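Local coordinates for protein oxidoreductase, short-chain dehydrogenase/reductase family (Aeromonas hydrophila subsp. hydrophila, PDB 3L6E) that probably works as a nucleotide-dependent oxidoreductase of the short-chain dehydrogenase/reductase family, perhaps reducing 3-dehydrosphinganine in sphingolipid metabolism, at residues Arg121-Arg126 against Ser169-Val174; Leu134-Gln139 against Tyr177-Arg182. All blocks are in the same frame, centred on the assembly; numbering follows the deposited sequence.

Interaction 1: residues Arg121-Arg126 against Ser169-Val174. Unlike the reference sequence in segment 121-126: Glu125 (reference Asp), Arg126 (reference Lys).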
# COMPACT_ATOMS: atom_id res chain seq x y z
N ARG A 121 -4.13 3.81 -25.04
CA ARG A 121 -3.74 3.94 -26.43
C ARG A 121 -2.23 3.71 -26.63
O ARG A 121 -1.83 2.88 -27.47
CB ARG A 121 -4.17 5.31 -26.95
CG ARG A 121 -3.61 5.68 -28.31
CD ARG A 121 -3.92 7.14 -28.64
NE ARG A 121 -2.80 8.03 -28.34
CZ ARG A 121 -1.70 8.14 -29.08
NH1 ARG A 121 -1.54 7.41 -30.19
NH2 ARG A 121 -0.74 9.00 -28.72
N LEU A 122 -1.42 4.42 -25.84
CA LEU A 122 0.04 4.38 -25.99
C LEU A 122 0.70 3.06 -25.59
O LEU A 122 1.54 2.53 -26.32
CB LEU A 122 0.70 5.52 -25.21
CG LEU A 122 0.96 6.81 -25.99
CD1 LEU A 122 1.46 7.87 -25.01
CD2 LEU A 122 1.96 6.58 -27.14
N ILE A 123 0.34 2.55 -24.42
CA ILE A 123 1.03 1.40 -23.86
C ILE A 123 0.10 0.25 -23.41
O ILE A 123 0.51 -0.64 -22.67
CB ILE A 123 2.05 1.81 -22.73
CG1 ILE A 123 1.35 2.55 -21.58
CG2 ILE A 123 3.16 2.67 -23.31
CD1 ILE A 123 2.23 2.66 -20.29
N GLY A 124 -1.14 0.27 -23.88
CA GLY A 124 -2.09 -0.80 -23.56
C GLY A 124 -1.65 -2.17 -24.06
O GLY A 124 -1.86 -3.17 -23.39
N GLU A 125 -1.02 -2.22 -25.22
CA GLU A 125 -0.55 -3.51 -25.75
C GLU A 125 0.85 -3.88 -25.27
O GLU A 125 1.12 -5.05 -25.01
CB GLU A 125 -0.65 -3.55 -27.27
CG GLU A 125 -2.09 -3.42 -27.75
CD GLU A 125 -2.37 -4.24 -28.99
OE1 GLU A 125 -2.02 -5.44 -29.01
OE2 GLU A 125 -2.97 -3.68 -29.94
N ARG A 126 1.71 -2.89 -25.14
CA ARG A 126 3.10 -3.11 -24.74
C ARG A 126 3.22 -3.44 -23.25
O ARG A 126 4.10 -4.20 -22.83
CB ARG A 126 3.92 -1.88 -25.09
CG ARG A 126 5.40 -2.05 -24.86
CD ARG A 126 6.12 -0.81 -25.30
NE ARG A 126 7.36 -0.64 -24.56
CZ ARG A 126 7.47 0.08 -23.46
NH1 ARG A 126 6.41 0.71 -22.96
NH2 ARG A 126 8.64 0.17 -22.84
N SER A 169 -4.70 -7.63 -19.53
CA SER A 169 -3.95 -6.75 -20.43
C SER A 169 -2.68 -6.34 -19.71
O SER A 169 -2.70 -6.07 -18.50
CB SER A 169 -4.80 -5.53 -20.81
OG SER A 169 -4.02 -4.49 -21.36
N PRO A 170 -1.55 -6.29 -20.44
CA PRO A 170 -0.26 -6.02 -19.79
C PRO A 170 -0.18 -4.66 -19.08
O PRO A 170 0.80 -4.38 -18.39
CB PRO A 170 0.74 -6.09 -20.95
CG PRO A 170 -0.08 -5.87 -22.18
CD PRO A 170 -1.40 -6.50 -21.89
N LEU A 171 -1.21 -3.83 -19.23
CA LEU A 171 -1.19 -2.53 -18.57
C LEU A 171 -1.80 -2.65 -17.17
O LEU A 171 -2.92 -3.13 -17.00
CB LEU A 171 -1.90 -1.48 -19.43
CG LEU A 171 -2.07 -0.03 -18.95
CD1 LEU A 171 -0.75 0.60 -18.54
CD2 LEU A 171 -2.72 0.78 -20.06
N ARG A 172 -1.03 -2.23 -16.16
CA ARG A 172 -1.43 -2.40 -14.76
C ARG A 172 -1.95 -1.08 -14.20
O ARG A 172 -1.32 -0.06 -14.40
CB ARG A 172 -0.24 -2.87 -13.92
CG ARG A 172 0.11 -4.34 -14.10
CD ARG A 172 1.54 -4.67 -13.64
NE ARG A 172 1.93 -6.00 -14.12
CZ ARG A 172 3.16 -6.51 -14.07
NH1 ARG A 172 4.17 -5.81 -13.55
NH2 ARG A 172 3.39 -7.73 -14.53
N LEU A 173 -3.08 -1.11 -13.49
CA LEU A 173 -3.58 0.09 -12.82
C LEU A 173 -3.30 0.02 -11.33
O LEU A 173 -3.63 -0.95 -10.66
CB LEU A 173 -5.07 0.40 -13.14
CG LEU A 173 -5.28 1.30 -14.38
CD1 LEU A 173 -4.62 0.68 -15.61
CD2 LEU A 173 -6.77 1.65 -14.69
N VAL A 174 -2.62 1.07 -10.87
CA VAL A 174 -2.22 1.25 -9.47
C VAL A 174 -2.84 2.56 -8.96
O VAL A 174 -2.69 3.62 -9.57
CB VAL A 174 -0.68 1.27 -9.30
CG1 VAL A 174 -0.30 1.49 -7.82
CG2 VAL A 174 -0.03 -0.06 -9.83
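The carbonyl oxygen of Gly124 is approached by two neighbouring residues of the other segment. Ser169 OG lies 3.2 Å from Gly124 O, turned there by a first torsion that sets the hydroxyl opposite the backbone N (chi1 164°). Pro170 CG packs against the same oxygen, 3.5 Å from Gly124 O. This ring carbon reaches the next carbonyl too, with Pro170 CG 3.2 Å from Glu125 O, so the CG corner of the pyrrolidine ring meets two successive backbone oxygens. Both acidic Glu125 and basic Arg126 direct CB away from the strand, and Arg126 NH1 makes a weak hydrogen bond with Pro78 O.

Deeper in, Leu171 opens the strand 171-181 and sends both methyls to the helix end. Its CD2 rests 3.9 Å from Gly124 CA, where the glycine presents bare backbone; the two residues stand close, with their CA atoms 5.4 Å apart. Its other branch meets Ile123, with Leu171 CD1 4.0 Å from Ile123 CD1, the two side chains crossing at about a right angle. A branched aliphatic residue on each side suits this buried spot.

The contact thus joins the last part of helix 98-123, and the residues that follow, to the start of strand 171-181, second from one side of the Rossmann-type sheet. Beyond it, Leu122 packs on Phe68 and Val72 of helix 61-75, while Arg172 pairs through its backbone with Gly128 and Leu130. Chemically, the buried part of this junction is aliphatic, while Pro170 and Ser169 meet backbone oxygens where the contact is only partly buried.

Interaction 2: residues Leu134-Gln139 against Tyr177-Arg182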
# COMPACT_ATOMS: atom_id res chain seq x y z
N LEU A 134 -4.96 9.84 -5.96
CA LEU A 134 -6.19 10.42 -5.48
C LEU A 134 -5.91 11.10 -4.12
O LEU A 134 -6.29 10.61 -3.06
CB LEU A 134 -7.30 9.35 -5.43
CG LEU A 134 -7.74 8.67 -6.75
CD1 LEU A 134 -6.70 7.69 -7.32
CD2 LEU A 134 -9.04 7.93 -6.54
N SER A 135 -5.21 12.23 -4.16
CA SER A 135 -4.72 12.87 -2.93
C SER A 135 -5.83 13.57 -2.13
O SER A 135 -6.87 13.95 -2.68
CB SER A 135 -3.57 13.83 -3.23
OG SER A 135 -3.97 14.84 -4.14
N SER A 136 -5.61 13.71 -0.83
CA SER A 136 -6.65 14.19 0.08
C SER A 136 -6.09 15.27 1.00
O SER A 136 -5.57 14.97 2.08
CB SER A 136 -7.23 13.02 0.88
OG SER A 136 -8.63 13.14 1.02
N ALA A 137 -6.20 16.51 0.55
CA ALA A 137 -5.67 17.69 1.25
C ALA A 137 -6.19 17.84 2.68
O ALA A 137 -7.39 17.77 2.93
CB ALA A 137 -5.97 18.95 0.45
N ALA A 138 -5.25 18.04 3.61
CA ALA A 138 -5.58 18.22 5.03
C ALA A 138 -6.36 19.52 5.32
O ALA A 138 -5.79 20.61 5.33
CB ALA A 138 -4.31 18.14 5.88
N GLN A 139 -7.66 19.37 5.55
CA GLN A 139 -8.52 20.47 5.98
C GLN A 139 -8.55 20.55 7.50
O GLN A 139 -8.52 19.52 8.19
CB GLN A 139 -9.94 20.31 5.44
CG GLN A 139 -10.43 21.44 4.54
CD GLN A 139 -9.71 21.50 3.20
OE1 GLN A 139 -8.56 21.93 3.12
NE2 GLN A 139 -10.40 21.09 2.14
N TYR A 177 -3.32 6.56 -2.50
CA TYR A 177 -4.14 7.43 -1.67
C TYR A 177 -3.38 8.07 -0.50
O TYR A 177 -3.40 7.55 0.61
CB TYR A 177 -5.33 6.63 -1.14
CG TYR A 177 -6.18 5.98 -2.21
CD1 TYR A 177 -5.75 4.79 -2.86
CD2 TYR A 177 -7.41 6.52 -2.56
CE1 TYR A 177 -6.55 4.18 -3.83
CE2 TYR A 177 -8.21 5.93 -3.52
CZ TYR A 177 -7.79 4.75 -4.15
OH TYR A 177 -8.60 4.20 -5.12
N PRO A 178 -2.67 9.16 -0.75
CA PRO A 178 -2.08 9.94 0.35
C PRO A 178 -3.16 10.80 0.97
O PRO A 178 -3.60 11.74 0.32
CB PRO A 178 -1.10 10.88 -0.36
CG PRO A 178 -1.20 10.59 -1.83
CD PRO A 178 -2.45 9.80 -2.06
N SER A 179 -3.60 10.49 2.18
CA SER A 179 -4.58 11.31 2.90
C SER A 179 -3.91 12.19 3.93
O SER A 179 -3.37 11.69 4.93
CB SER A 179 -5.61 10.44 3.61
OG SER A 179 -6.64 10.05 2.73
N GLY A 180 -3.95 13.50 3.70
CA GLY A 180 -3.48 14.46 4.70
C GLY A 180 -2.30 15.28 4.23
O GLY A 180 -1.42 15.64 5.02
N ILE A 181 -2.27 15.57 2.93
CA ILE A 181 -1.23 16.42 2.37
C ILE A 181 -1.58 17.91 2.58
O ILE A 181 -2.76 18.26 2.72
CB ILE A 181 -0.95 16.04 0.89
CG1 ILE A 181 0.50 16.39 0.50
CG2 ILE A 181 -1.98 16.66 -0.05
CD1 ILE A 181 1.50 15.27 0.78
N ARG A 182 -0.57 18.77 2.62
CA ARG A 182 -0.76 20.19 2.99
C ARG A 182 -1.24 21.11 1.86
O ARG A 182 -1.03 20.81 0.68
CB ARG A 182 0.52 20.76 3.61
CG ARG A 182 1.83 20.16 3.09
CD ARG A 182 3.06 20.88 3.64
NE ARG A 182 2.91 21.28 5.04
CZ ARG A 182 3.48 20.67 6.08
NH1 ARG A 182 3.27 21.13 7.31
NH2 ARG A 182 4.27 19.61 5.90
O HOH W 1 -6.91 10.08 -0.62
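Leu134 and Tyr177 lie side by side and point the same way; on parallel strands, similar first torsions, each with CG beside the backbone N, carry them alike. Leu134 CD2 comes obliquely to the phenol ring, 3.7 Å from Tyr177 CE2, and Leu134 CB lies near the ring's CD2 and CE2. Leucine fills the buried place against helix 145-165, where it also meets Met155 and Arg156, while Tyr177 stacks on Phe223 of the next strand.

Farther along, Ser136 and Ser179 turn their side chains to one face of the sheet, and Ser136 CB is 3.5 Å from Ser179 OG. The Ser136 hydroxyl is engaged by Lys152 NZ. A water that donates to Leu134 O also has a weak link to Ser179 OG.

These strands, 128-137 and 171-181, are parallel neighbours, joined through helix 145-165 in a right-handed beta-alpha-beta crossover of the Rossmann fold. Lys152 and Tyr148, the latter touched by Gln139, fit the YxxxK signature of the family, so this strand end probably borders the active site.

The backbone sets the spacing of the side chains. Ser136 N donates to Pro178 O (3.0 Å), in the carbonyl plane, and Gly180 N returns a bond to Ser136 O (2.7 Å); Ile181 N adds a weak one to the same oxygen. Gly180 suits the bend, as its positive phi of 117° is readily adopted only by glycine. Past it, Ala138 N makes a nearly straight bond to Ile181 O (2.7 Å, 173°), and the small Ala138 CB sits against that carbonyl, 3.5 Å from Ile181 O.

In the fold
Interactions 1 and 2 sit at the two ends of strand 171-181, their centres about 27 Å apart on opposite sides of the chain's centre. Interaction 1 meets the strand where it begins, by way of the end of helix 98-123; interaction 2 meets it where it ends, by way of the neighbouring strand 128-137, which follows that helix in the chain. The C-terminal strand ends of a Rossmann-type sheet are where such enzymes bind their nucleotide and do their chemistry, so interaction 2, beside Tyr148 and Lys152, probably adjoins the active site, whereas interaction 1 is structural packing at the opposite end of the strands.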